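Local structure of alginate lyase (Bacteroides ovatus, 3NNB) at residues 41-46 against 101-106; 105-110 against 128-133; 32-37 against 121-126; 49-54 against 58-63; 169-174 against 197-202. The protein probably cleaves the polysaccharide alginate by beta-elimination at its uronic acid linkages, as alginate lyases do. All blocks are in the same frame, centred on the assembly; numbering follows the deposited sequence.

Contact 1. Residues 41-46 against 101-106; sequences LKMTPP and LGDMSK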
# COMPACT_ATOMS: atom_id res chain seq x y z
N LEU A 41 11.00 2.64 -18.43
CA LEU A 41 11.70 3.70 -19.20
C LEU A 41 10.92 4.14 -20.43
O LEU A 41 11.07 5.27 -20.87
CB LEU A 41 13.08 3.23 -19.66
CG LEU A 41 14.15 2.96 -18.60
CD1 LEU A 41 15.48 2.48 -19.28
CD2 LEU A 41 14.41 4.17 -17.72
N LYS A 42 10.11 3.25 -20.98
CA LYS A 42 9.31 3.54 -22.16
C LYS A 42 8.06 4.32 -21.85
O LYS A 42 7.38 4.80 -22.78
CB LYS A 42 8.90 2.22 -22.83
CG LYS A 42 10.07 1.42 -23.35
CD LYS A 42 9.62 0.11 -23.98
CE LYS A 42 10.81 -0.66 -24.56
NZ LYS A 42 11.76 -1.23 -23.56
N MSE A 43 7.66 4.37 -20.58
CA MSE A 43 6.35 4.96 -20.21
C MSE A 43 6.44 6.48 -20.15
O MSE A 43 7.39 7.04 -19.60
CB MSE A 43 5.86 4.41 -18.87
CG MSE A 43 4.51 5.01 -18.42
SE MSE A 43 3.92 4.36 -16.68
CE MSE A 43 3.24 2.62 -17.20
N THR A 44 5.44 7.16 -20.72
CA THR A 44 5.35 8.61 -20.58
C THR A 44 4.79 8.90 -19.18
O THR A 44 3.72 8.36 -18.83
CB THR A 44 4.39 9.23 -21.63
OG1 THR A 44 4.89 8.93 -22.93
CG2 THR A 44 4.27 10.74 -21.44
N PRO A 45 5.50 9.71 -18.37
CA PRO A 45 4.97 9.98 -17.02
C PRO A 45 3.58 10.63 -17.10
O PRO A 45 3.40 11.63 -17.81
CB PRO A 45 5.98 10.93 -16.42
CG PRO A 45 7.30 10.54 -17.08
CD PRO A 45 6.88 10.22 -18.51
N PRO A 46 2.59 10.02 -16.42
CA PRO A 46 1.26 10.62 -16.38
C PRO A 46 1.15 11.73 -15.33
O PRO A 46 2.08 11.98 -14.56
CB PRO A 46 0.37 9.45 -15.99
CG PRO A 46 1.23 8.70 -15.01
CD PRO A 46 2.65 8.81 -15.57
N LEU A 101 -2.13 7.44 -11.03
CA LEU A 101 -1.38 7.46 -9.78
C LEU A 101 -0.72 6.09 -9.55
O LEU A 101 0.45 6.03 -9.13
CB LEU A 101 -2.30 7.86 -8.62
CG LEU A 101 -1.55 8.04 -7.26
CD1 LEU A 101 -2.12 9.20 -6.43
CD2 LEU A 101 -1.60 6.71 -6.51
N GLY A 102 -1.50 5.01 -9.74
CA GLY A 102 -0.97 3.66 -9.59
C GLY A 102 0.22 3.41 -10.50
O GLY A 102 1.21 2.81 -10.09
N ASP A 103 0.07 3.79 -11.77
CA ASP A 103 1.14 3.55 -12.76
C ASP A 103 2.41 4.29 -12.33
O ASP A 103 3.52 3.76 -12.44
CB ASP A 103 0.76 4.07 -14.14
CG ASP A 103 -0.24 3.17 -14.85
OD1 ASP A 103 -0.45 2.02 -14.45
OD2 ASP A 103 -0.81 3.69 -15.83
N MSE A 104 2.23 5.54 -11.88
CA MSE A 104 3.35 6.38 -11.43
C MSE A 104 4.04 5.77 -10.22
O MSE A 104 5.25 5.58 -10.20
CB MSE A 104 2.84 7.80 -11.14
CG MSE A 104 3.92 8.84 -10.67
SE MSE A 104 4.46 8.63 -8.83
CE MSE A 104 2.75 8.90 -7.98
N SER A 105 3.25 5.43 -9.21
CA SER A 105 3.79 4.88 -7.98
C SER A 105 4.54 3.56 -8.22
O SER A 105 5.65 3.32 -7.69
CB SER A 105 2.63 4.68 -6.99
OG SER A 105 3.08 4.06 -5.82
N LYS A 106 3.94 2.69 -9.01
CA LYS A 106 4.57 1.42 -9.37
C LYS A 106 5.86 1.65 -10.13
O LYS A 106 6.86 0.97 -9.90
CB LYS A 106 3.63 0.54 -10.16
CG LYS A 106 2.52 0.01 -9.32
CD LYS A 106 1.68 -1.01 -10.12
CE LYS A 106 0.53 -0.40 -10.85
NZ LYS A 106 -0.50 -1.45 -11.13

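Contact 2. Residues 105-110 against 128-133; sequences SKAVTT and VDFLNV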
# COMPACT_ATOMS: atom_id res chain seq x y z
N SER A 105 3.25 5.43 -9.21
CA SER A 105 3.79 4.88 -7.98
C SER A 105 4.54 3.56 -8.22
O SER A 105 5.65 3.32 -7.69
CB SER A 105 2.63 4.68 -6.99
OG SER A 105 3.08 4.06 -5.82
N LYS A 106 3.94 2.69 -9.01
CA LYS A 106 4.57 1.42 -9.37
C LYS A 106 5.86 1.65 -10.13
O LYS A 106 6.86 0.97 -9.90
CB LYS A 106 3.63 0.54 -10.16
CG LYS A 106 2.52 0.01 -9.32
CD LYS A 106 1.68 -1.01 -10.12
CE LYS A 106 0.53 -0.40 -10.85
NZ LYS A 106 -0.50 -1.45 -11.13
N ALA A 107 5.85 2.60 -11.05
CA ALA A 107 7.05 2.90 -11.86
C ALA A 107 8.20 3.44 -11.01
O ALA A 107 9.34 3.04 -11.17
CB ALA A 107 6.70 3.90 -13.00
N VAL A 108 7.90 4.34 -10.09
CA VAL A 108 8.93 4.92 -9.25
C VAL A 108 9.51 3.85 -8.34
O VAL A 108 10.73 3.81 -8.13
CB VAL A 108 8.37 6.10 -8.43
CG1 VAL A 108 9.32 6.48 -7.31
CG2 VAL A 108 8.08 7.32 -9.41
N THR A 109 8.63 2.98 -7.83
CA THR A 109 9.06 1.85 -6.98
C THR A 109 9.97 0.88 -7.77
O THR A 109 11.07 0.53 -7.31
CB THR A 109 7.87 1.18 -6.29
OG1 THR A 109 7.30 2.12 -5.35
CG2 THR A 109 8.28 -0.09 -5.55
N THR A 110 9.52 0.47 -8.95
CA THR A 110 10.30 -0.38 -9.84
C THR A 110 11.68 0.24 -10.13
O THR A 110 12.74 -0.44 -10.05
CB THR A 110 9.54 -0.61 -11.17
OG1 THR A 110 8.32 -1.32 -10.90
CG2 THR A 110 10.37 -1.38 -12.19
N VAL A 128 12.98 10.12 -11.23
CA VAL A 128 12.89 11.56 -10.90
C VAL A 128 11.99 12.29 -11.92
O VAL A 128 11.29 13.22 -11.53
CB VAL A 128 14.33 12.17 -10.74
CG1 VAL A 128 14.30 13.68 -10.59
CG2 VAL A 128 14.98 11.56 -9.50
N ASP A 129 11.99 11.86 -13.19
CA ASP A 129 11.11 12.43 -14.22
C ASP A 129 9.65 12.17 -13.84
O ASP A 129 8.87 13.10 -13.79
CB ASP A 129 11.49 11.85 -15.58
CG ASP A 129 10.78 12.47 -16.75
OD1 ASP A 129 10.19 13.56 -16.68
OD2 ASP A 129 10.93 11.84 -17.83
N PHE A 130 9.31 10.92 -13.49
CA PHE A 130 7.96 10.63 -12.99
C PHE A 130 7.61 11.51 -11.79
O PHE A 130 6.52 12.03 -11.72
CB PHE A 130 7.84 9.18 -12.52
CG PHE A 130 7.57 8.18 -13.62
CD1 PHE A 130 6.25 7.95 -14.03
CD2 PHE A 130 8.59 7.37 -14.17
CE1 PHE A 130 5.96 7.02 -15.00
CE2 PHE A 130 8.30 6.44 -15.16
CZ PHE A 130 6.99 6.28 -15.59
N LEU A 131 8.51 11.62 -10.83
CA LEU A 131 8.23 12.39 -9.61
C LEU A 131 8.06 13.90 -9.90
O LEU A 131 7.21 14.56 -9.29
CB LEU A 131 9.35 12.20 -8.62
CG LEU A 131 9.46 10.84 -7.97
CD1 LEU A 131 10.78 10.71 -7.14
CD2 LEU A 131 8.19 10.43 -7.12
N ASN A 132 8.91 14.44 -10.77
CA ASN A 132 8.77 15.85 -11.19
C ASN A 132 7.40 16.10 -11.80
O ASN A 132 6.68 17.03 -11.40
CB ASN A 132 9.84 16.25 -12.25
CG ASN A 132 11.20 16.49 -11.65
OD1 ASN A 132 11.32 16.88 -10.51
ND2 ASN A 132 12.25 16.32 -12.46
N VAL A 133 7.04 15.24 -12.73
CA VAL A 133 5.78 15.42 -13.46
C VAL A 133 4.60 15.28 -12.49
O VAL A 133 3.66 16.08 -12.51
CB VAL A 133 5.66 14.46 -14.63
CG1 VAL A 133 4.24 14.53 -15.23
CG2 VAL A 133 6.75 14.80 -15.69

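Contact 3. Residues 32-37 against 121-126; sequences TLLRDA and EKYAQK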
# COMPACT_ATOMS: atom_id res chain seq x y z
N THR A 32 14.34 -10.03 -13.96
CA THR A 32 12.94 -9.62 -14.20
C THR A 32 12.69 -8.17 -13.72
O THR A 32 12.01 -7.40 -14.40
CB THR A 32 11.97 -10.63 -13.57
OG1 THR A 32 12.10 -11.83 -14.30
CG2 THR A 32 10.52 -10.14 -13.67
N LEU A 33 13.28 -7.81 -12.60
CA LEU A 33 13.17 -6.43 -12.09
C LEU A 33 13.76 -5.44 -13.08
O LEU A 33 13.14 -4.41 -13.40
CB LEU A 33 13.85 -6.29 -10.73
CG LEU A 33 14.01 -4.89 -10.16
CD1 LEU A 33 12.57 -4.29 -9.82
CD2 LEU A 33 14.96 -4.88 -8.95
N LEU A 34 14.95 -5.73 -13.60
CA LEU A 34 15.54 -4.82 -14.59
C LEU A 34 14.75 -4.76 -15.88
O LEU A 34 14.68 -3.69 -16.51
CB LEU A 34 17.01 -5.12 -14.85
CG LEU A 34 17.91 -5.12 -13.61
CD1 LEU A 34 19.42 -5.30 -13.97
CD2 LEU A 34 17.73 -3.92 -12.73
N ARG A 35 14.15 -5.88 -16.28
CA ARG A 35 13.20 -5.86 -17.40
C ARG A 35 11.99 -5.00 -17.13
O ARG A 35 11.57 -4.26 -18.00
CB ARG A 35 12.77 -7.27 -17.78
CG ARG A 35 13.83 -8.03 -18.54
CD ARG A 35 13.31 -9.40 -18.99
NE ARG A 35 14.41 -10.35 -19.15
N ASP A 36 11.40 -5.09 -15.93
CA ASP A 36 10.28 -4.23 -15.57
C ASP A 36 10.75 -2.75 -15.62
O ASP A 36 10.02 -1.87 -16.06
CB ASP A 36 9.79 -4.53 -14.14
CG ASP A 36 9.03 -5.84 -14.01
OD1 ASP A 36 8.68 -6.48 -15.02
OD2 ASP A 36 8.78 -6.19 -12.84
N ALA A 37 11.95 -2.46 -15.15
CA ALA A 37 12.45 -1.08 -15.16
C ALA A 37 12.65 -0.61 -16.57
O ALA A 37 12.35 0.53 -16.89
CB ALA A 37 13.80 -1.01 -14.39
N GLU A 121 22.38 4.60 -13.21
CA GLU A 121 21.81 5.91 -13.00
C GLU A 121 20.60 6.19 -13.88
O GLU A 121 19.75 7.03 -13.53
CB GLU A 121 22.88 6.97 -13.27
CG GLU A 121 24.08 6.85 -12.32
CD GLU A 121 23.81 7.38 -10.87
OE1 GLU A 121 22.87 8.22 -10.64
OE2 GLU A 121 24.59 6.98 -9.97
N LYS A 122 20.51 5.52 -15.04
CA LYS A 122 19.38 5.82 -15.96
C LYS A 122 18.03 5.58 -15.31
O LYS A 122 17.05 6.22 -15.67
CB LYS A 122 19.46 5.02 -17.28
CG LYS A 122 19.17 3.56 -17.21
CD LYS A 122 19.57 2.91 -18.51
CE LYS A 122 19.23 1.42 -18.54
NZ LYS A 122 19.61 0.80 -19.89
N TYR A 123 17.97 4.62 -14.39
CA TYR A 123 16.72 4.27 -13.78
C TYR A 123 16.30 5.32 -12.78
O TYR A 123 15.11 5.67 -12.72
CB TYR A 123 16.80 2.90 -13.09
CG TYR A 123 17.05 1.74 -14.02
CD1 TYR A 123 16.31 1.57 -15.17
CD2 TYR A 123 18.09 0.84 -13.78
CE1 TYR A 123 16.53 0.48 -16.00
CE2 TYR A 123 18.31 -0.23 -14.62
CZ TYR A 123 17.54 -0.40 -15.71
OH TYR A 123 17.76 -1.46 -16.56
N ALA A 124 17.26 5.86 -12.03
CA ALA A 124 16.95 6.93 -11.09
C ALA A 124 16.53 8.21 -11.81
O ALA A 124 15.62 8.93 -11.36
CB ALA A 124 18.11 7.21 -10.13
N GLN A 125 17.18 8.49 -12.96
CA GLN A 125 16.84 9.67 -13.76
C GLN A 125 15.40 9.57 -14.23
O GLN A 125 14.64 10.56 -14.19
CB GLN A 125 17.82 9.83 -14.95
CG GLN A 125 17.73 11.16 -15.70
CD GLN A 125 16.52 11.27 -16.64
OE1 GLN A 125 15.88 10.26 -17.05
NE2 GLN A 125 16.26 12.49 -17.04
N LYS A 126 14.97 8.37 -14.62
CA LYS A 126 13.56 8.21 -15.08
C LYS A 126 12.60 8.31 -13.91
O LYS A 126 11.54 8.92 -14.05
CB LYS A 126 13.34 6.91 -15.83
CG LYS A 126 11.95 6.69 -16.39
CD LYS A 126 11.72 7.36 -17.74
CE LYS A 126 10.26 7.28 -18.22
NZ LYS A 126 10.07 7.64 -19.67

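Contact 4. Residues 49-54 against 58-63; sequences MDKTMT and GDKHDY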
# COMPACT_ATOMS: atom_id res chain seq x y z
N MSE A 49 -3.38 15.96 -14.70
CA MSE A 49 -3.91 16.75 -15.82
C MSE A 49 -4.45 15.90 -16.93
O MSE A 49 -5.11 16.42 -17.87
CB MSE A 49 -2.84 17.71 -16.34
CG MSE A 49 -2.15 18.53 -15.26
SE MSE A 49 -3.34 19.52 -14.05
CE MSE A 49 -3.65 21.03 -15.29
N ASP A 50 -4.25 14.59 -16.88
CA ASP A 50 -4.64 13.75 -18.01
C ASP A 50 -6.13 13.44 -18.03
O ASP A 50 -6.69 13.17 -19.10
CB ASP A 50 -3.85 12.44 -18.02
CG ASP A 50 -2.39 12.63 -18.29
OD1 ASP A 50 -2.02 13.67 -18.84
OD2 ASP A 50 -1.60 11.74 -17.92
N LYS A 51 -6.76 13.43 -16.87
CA LYS A 51 -8.18 13.11 -16.79
C LYS A 51 -9.00 14.12 -17.61
O LYS A 51 -8.64 15.29 -17.75
CB LYS A 51 -8.62 13.03 -15.31
CG LYS A 51 -8.49 14.33 -14.49
CD LYS A 51 -9.16 14.22 -13.13
CE LYS A 51 -8.89 15.49 -12.26
NZ LYS A 51 -7.42 15.55 -11.86
N THR A 52 -10.15 13.71 -18.13
CA THR A 52 -10.97 14.69 -18.85
C THR A 52 -11.82 15.54 -17.90
O THR A 52 -12.01 16.75 -18.17
CB THR A 52 -11.84 14.00 -19.90
OG1 THR A 52 -12.20 12.69 -19.41
CG2 THR A 52 -11.04 13.90 -21.18
N MSE A 53 -12.23 14.95 -16.78
CA MSE A 53 -13.09 15.67 -15.83
C MSE A 53 -12.22 16.46 -14.87
O MSE A 53 -11.04 16.20 -14.73
CB MSE A 53 -13.95 14.70 -15.01
CG MSE A 53 -15.00 13.98 -15.79
SE MSE A 53 -16.17 13.01 -14.58
CE MSE A 53 -16.98 14.55 -13.66
N THR A 54 -12.84 17.43 -14.21
CA THR A 54 -12.22 18.20 -13.14
C THR A 54 -13.10 18.10 -11.91
O THR A 54 -14.32 18.11 -12.04
CB THR A 54 -12.05 19.69 -13.57
OG1 THR A 54 -11.25 19.73 -14.76
CG2 THR A 54 -11.41 20.57 -12.50
N GLY A 58 -12.89 22.91 -9.28
CA GLY A 58 -12.57 23.56 -10.53
C GLY A 58 -11.09 23.58 -10.85
O GLY A 58 -10.69 24.18 -11.86
N ASP A 59 -10.28 22.90 -10.03
CA ASP A 59 -8.83 22.85 -10.20
C ASP A 59 -8.43 21.43 -10.59
O ASP A 59 -8.56 20.50 -9.80
CB ASP A 59 -8.13 23.26 -8.89
CG ASP A 59 -6.64 23.39 -9.01
OD1 ASP A 59 -6.07 23.13 -10.11
OD2 ASP A 59 -6.04 23.81 -7.99
N LYS A 60 -7.94 21.29 -11.83
CA LYS A 60 -7.53 20.01 -12.40
C LYS A 60 -6.37 19.40 -11.60
O LYS A 60 -6.15 18.20 -11.61
CB LYS A 60 -7.13 20.20 -13.87
CG LYS A 60 -6.67 18.95 -14.63
CD LYS A 60 -7.80 18.18 -15.24
CE LYS A 60 -8.44 18.92 -16.38
NZ LYS A 60 -9.65 18.18 -16.88
N HIS A 61 -5.63 20.25 -10.89
CA HIS A 61 -4.50 19.78 -10.08
C HIS A 61 -4.95 19.04 -8.82
O HIS A 61 -4.14 18.42 -8.14
CB HIS A 61 -3.59 20.93 -9.69
CG HIS A 61 -2.85 21.54 -10.83
ND1 HIS A 61 -1.56 21.16 -11.16
CD2 HIS A 61 -3.18 22.56 -11.66
CE1 HIS A 61 -1.14 21.91 -12.17
NE2 HIS A 61 -2.10 22.76 -12.51
N ASP A 62 -6.23 19.14 -8.48
CA ASP A 62 -6.78 18.31 -7.44
C ASP A 62 -7.01 16.88 -7.92
O ASP A 62 -7.70 16.62 -8.92
CB ASP A 62 -8.09 18.88 -6.89
CG ASP A 62 -7.90 20.18 -6.09
OD1 ASP A 62 -6.76 20.53 -5.71
OD2 ASP A 62 -8.94 20.82 -5.82
N TYR A 63 -6.46 15.94 -7.15
CA TYR A 63 -6.69 14.53 -7.35
C TYR A 63 -8.19 14.21 -7.29
O TYR A 63 -8.87 14.68 -6.40
CB TYR A 63 -5.92 13.68 -6.32
CG TYR A 63 -6.12 12.19 -6.45
CD1 TYR A 63 -5.37 11.42 -7.33
CD2 TYR A 63 -7.06 11.56 -5.68
CE1 TYR A 63 -5.56 10.06 -7.42
CE2 TYR A 63 -7.27 10.18 -5.76
CZ TYR A 63 -6.52 9.44 -6.63
OH TYR A 63 -6.72 8.08 -6.72

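Contact 5. Residues 169-174 against 197-202; sequences YSFTEM and EWFTQL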
# COMPACT_ATOMS: atom_id res chain seq x y z
N TYR A 169 -2.13 4.43 -0.65
CA TYR A 169 -1.44 3.56 0.31
C TYR A 169 -0.04 3.13 -0.22
O TYR A 169 0.90 3.00 0.58
CB TYR A 169 -2.26 2.34 0.65
CG TYR A 169 -1.64 1.54 1.79
CD1 TYR A 169 -1.94 1.85 3.11
CD2 TYR A 169 -0.72 0.52 1.55
CE1 TYR A 169 -1.36 1.17 4.16
CE2 TYR A 169 -0.14 -0.18 2.60
CZ TYR A 169 -0.47 0.16 3.90
OH TYR A 169 0.14 -0.53 4.95
N SER A 170 0.09 2.90 -1.52
CA SER A 170 1.38 2.52 -2.12
C SER A 170 2.50 3.57 -1.94
O SER A 170 3.68 3.23 -2.12
CB SER A 170 1.25 2.15 -3.60
OG SER A 170 0.94 3.27 -4.38
N PHE A 171 2.16 4.81 -1.54
CA PHE A 171 3.19 5.78 -1.25
C PHE A 171 4.06 5.34 -0.08
O PHE A 171 5.22 5.75 0.05
CB PHE A 171 2.58 7.16 -0.97
CG PHE A 171 2.06 7.88 -2.18
CD1 PHE A 171 2.04 7.34 -3.47
CD2 PHE A 171 1.54 9.15 -2.00
CE1 PHE A 171 1.55 8.10 -4.55
CE2 PHE A 171 1.06 9.87 -3.07
CZ PHE A 171 1.07 9.34 -4.35
N THR A 172 3.53 4.47 0.78
CA THR A 172 4.32 3.93 1.90
C THR A 172 5.56 3.21 1.39
O THR A 172 6.68 3.43 1.90
CB THR A 172 3.48 3.03 2.82
OG1 THR A 172 2.96 1.92 2.09
CG2 THR A 172 2.38 3.88 3.56
N GLU A 173 5.38 2.39 0.37
CA GLU A 173 6.45 1.68 -0.28
C GLU A 173 7.28 2.58 -1.20
O GLU A 173 8.51 2.51 -1.21
CB GLU A 173 5.86 0.50 -1.08
CG GLU A 173 6.87 -0.32 -1.77
CD GLU A 173 6.30 -1.60 -2.40
OE1 GLU A 173 5.07 -1.72 -2.47
OE2 GLU A 173 7.13 -2.42 -2.89
N MSE A 174 6.61 3.44 -1.98
CA MSE A 174 7.30 4.40 -2.83
C MSE A 174 8.36 5.22 -2.09
O MSE A 174 9.42 5.48 -2.61
CB MSE A 174 6.29 5.32 -3.50
CG MSE A 174 6.90 6.10 -4.63
SE MSE A 174 5.74 7.47 -5.35
CE MSE A 174 5.87 8.66 -3.87
N GLU A 197 8.55 18.25 1.26
CA GLU A 197 7.59 19.37 1.41
C GLU A 197 6.18 18.94 0.98
O GLU A 197 5.21 19.27 1.64
CB GLU A 197 8.05 20.61 0.64
CG GLU A 197 9.19 21.37 1.35
CD GLU A 197 9.69 22.60 0.62
OE1 GLU A 197 9.23 22.88 -0.49
OE2 GLU A 197 10.56 23.30 1.18
N TRP A 198 6.07 18.18 -0.11
CA TRP A 198 4.76 17.65 -0.53
C TRP A 198 4.15 16.76 0.55
O TRP A 198 2.99 16.96 0.95
CB TRP A 198 4.88 16.89 -1.85
CG TRP A 198 3.56 16.60 -2.50
CD1 TRP A 198 2.97 17.33 -3.50
CD2 TRP A 198 2.69 15.49 -2.26
NE1 TRP A 198 1.80 16.78 -3.86
CE2 TRP A 198 1.59 15.64 -3.13
CE3 TRP A 198 2.75 14.38 -1.43
CZ2 TRP A 198 0.55 14.75 -3.17
CZ3 TRP A 198 1.71 13.49 -1.47
CH2 TRP A 198 0.62 13.68 -2.34
N PHE A 199 4.93 15.81 1.08
CA PHE A 199 4.43 14.90 2.10
C PHE A 199 4.15 15.67 3.40
O PHE A 199 3.29 15.28 4.15
CB PHE A 199 5.38 13.71 2.31
CG PHE A 199 5.12 12.59 1.34
CD1 PHE A 199 4.07 11.69 1.56
CD2 PHE A 199 5.85 12.49 0.13
CE1 PHE A 199 3.78 10.70 0.66
CE2 PHE A 199 5.54 11.49 -0.77
CZ PHE A 199 4.50 10.60 -0.50
N THR A 200 4.89 16.74 3.69
CA THR A 200 4.65 17.54 4.91
C THR A 200 3.26 18.16 4.80
O THR A 200 2.49 18.13 5.76
CB THR A 200 5.71 18.63 5.10
OG1 THR A 200 7.00 18.04 5.36
CG2 THR A 200 5.33 19.58 6.20
N GLN A 201 2.94 18.71 3.62
CA GLN A 201 1.64 19.28 3.36
C GLN A 201 0.53 18.26 3.39
O GLN A 201 -0.54 18.49 3.94
CB GLN A 201 1.63 20.04 2.07
CG GLN A 201 2.41 21.33 2.14
CD GLN A 201 2.36 22.06 0.80
OE1 GLN A 201 3.11 21.75 -0.09
NE2 GLN A 201 1.46 23.00 0.68
N LEU A 202 0.77 17.10 2.82
CA LEU A 202 -0.21 16.02 2.93
C LEU A 202 -0.51 15.64 4.38
O LEU A 202 -1.67 15.48 4.74
CB LEU A 202 0.29 14.79 2.16
CG LEU A 202 -0.66 13.59 2.20
CD1 LEU A 202 -2.02 13.88 1.49
CD2 LEU A 202 -0.02 12.31 1.69

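Contact 1. Residues 41-46 against 101-106
Met43, Asp103 and Pro46 bring the loop that follows helix 27-41 up against the early turns of helix 98-118. Met43, a selenomethionine, leaves the loop with CG anti to the backbone N (chi1 179°), stays extended through chi2 and bends only at its last torsion. SE thereby comes to 4.1 Å from Asp103 CB, with CE close to the same carbon, and the two side chains cross at about a right angle. Two conformers were modelled for Met43, so its touch is the less certain half of the contact. Three residues on, the Pro46 ring offers CG to Met104 CB at 4.3 Å, while the selenium end of Met104 turns off to Phe171 and Met174 of helix 171-180. Met43 also packs on Phe130 of helix 121-136, where Lys126 NZ hydrogen-bonds to the backbone oxygens of Leu41 and Met43. Only carbon and selenium touch between loop and helix, Asp103 giving its methylene rather than its carboxylate: light van der Waals packing without a directional bond.

Contact 2. Residues 105-110 against 128-133
Ala107 and Val108 meet Phe130 and Leu131 inside a hairpin of consecutive helices, 98-118 and 121-136, consistent with the alpha/alpha toroids that polysaccharide lyases of this kind build from such hairpins. The two short segments run antiparallel at 148°, their axes 9.5 Å apart. The aromatic part is a CH-pi contact: Ala107 CB sits over one face of the Phe130 ring, 3.7 Å from its centroid and shifted slightly to the CZ side. The aliphatic part belongs to Val108: with CG1 anti to the backbone N (chi1 166°), its CG2 lies 3.6 Å from Phe130 CB and 3.9 Å from Leu131 CD2. An alanine in place of Phe130 would take away the ring under Ala107 and would probably open a gap between the helices, reaching to Pro45. No polar pair joins the two segments. Thr110 OG1, also hydrogen-bonded to Arg374 NH2, donates to Lys106 O at 2.9 Å, 38° out of the carbonyl plane, and Thr110 N reaches the same oxygen from the opposite face.

Contact 3. Residues 32-37 against 121-126
Tyr123 reaches from helix 121-136 to Leu34 and Ala37 of helix 27-41 and makes every side-chain contact between the two segments. At CB its first torsion sets CG anti to the carbonyl carbon (chi1 -64°), which sends the ring across to the other helix. Ring atom CD1 comes first, 3.7 Å from Ala37 CB. CE1 is closer still, at 3.5 Å from that methyl carbon, and the carbon stands over the ring face as a CH-pi partner. The far face is covered from the tyrosine's own helix, by Lys122 CG, so the ring is sandwiched between a methyl and a methylene. At the other ring edge, still on the Ala37 side of the plane, CE2 meets Leu34 CD2 loosely and obliquely at 4.2 Å. CZ carries the line on to OH, which passes Leu34 CB at 4.1 Å and finds its polar partner just beyond the segment, in a hydrogen bond with Asp38 OD1. A phenylalanine in this position would keep the ring packing but would probably leave that carboxylate oxygen without its phenolic mate and the ring less firmly placed along its length. Helix 98-118 lies alongside, with Ala114 on Ala37 and Ser118 on Tyr123. Seat and end do separate jobs: Ala37, being small, lets the ring lie close to helix 27-41, and Asp38 of that same helix holds the hydroxyl.

Contact 4. Residues 49-54 against 58-63
Lys60 starts with CG anti to its backbone N (chi1 180°) and then folds at chi2 and chi3, while Lys51 takes the crowded position between N and carbonyl carbon (chi1 63°). These torsions send the two chains past each other in opposite directions, each ammonium to the other's backbone. Lys51 NZ donates to Lys60 O at 2.9 Å and Asp62 O at 3.1 Å, and also makes a salt bridge with Asp97. Lys60 NZ, in one of two modelled conformers and so less certain, donates to Lys51 O at 3.2 Å and Thr54 OG1 at 3.1 Å, with a weak bond to Met53 O. Lys51 NZ and Lys60 NZ stay 6.1 Å apart, and the carbonyl dipoles around each probably ease their like charges. Elsewhere the selenomethionine Met49 bends twice to set SE squarely over the His61 ring, 3.6 Å from the centroid, with CE over the same face; His61 ND1 is bonded to Lys141 O. Asp59 OD1 accepts from His61 N at 3.0 Å, an Asx turn overlapping a type I beta turn from Asp59 to Asp62, closed by Asp62 N to Asp59 O, in the surface loop that leads into strand 64-66.

Contact 5. Residues 169-174 against 197-202
The Phe171 and Phe199 rings meet obliquely, their planes at 74° and their centroids 5.7 Å apart. The closest atoms are Phe171 CD2 and Phe199 CZ at 3.6 Å, while Phe171 CB lies in the plane of the Phe199 ring at its edge. A chi2 of only 4° turns the Phe171 ring so that its plane nearly contains its own CA, and this swings CE2 out to the tryptophan. There Trp198 CH2 comes to the Phe171 ring edge, near its plane, 3.9 Å from Phe171 CE2, with the two side chains crossing at about a right angle. Met174, a selenomethionine, adds its methyl: CE sits over one face of Phe171 near the rim and at the edge of Phe199, 4.1 Å from Phe199 CZ. Within its own helix Trp198 lays CE3 over the centre of the Phe199 ring, 3.9 Å above the plane, and its NE1 is hydrogen-bonded to Met142 O, which helps fix the indole's rotation. The cluster packs helix 171-180 against helix 189-208. Helix 98-118 adds Leu101 and Met104 against Phe171, helix 121-136 brings Phe135 edge-to-face with Trp198, and Tyr233 of helix 221-236 packs on both phenylalanines.

Helix 98-118 serves contacts 1 and 2, whose centres are about 6 Å apart, and helix 121-136 serves contacts 2 and 3, about 11 Å between centres. Contact 3 opens first along the chain and spans contact 1, which spans contact 4; contact 2 interleaves with contact 3, and contact 5 follows them all. Contact 5 joins contacts 1 and 2 through the probable hydrogen bond between Ser105 and Ser170 and through Met104 and Val108 against Met174. Contact 4 lies at the surface, about 29 Å from contact 3 between centres, touching contact 1 through Tyr63 on Leu101. Helices 27-41, 98-118, 121-136, 171-180 and 189-208 thus pack together, consistent with a helical toroid, with the loop before strand 64-66 alongside.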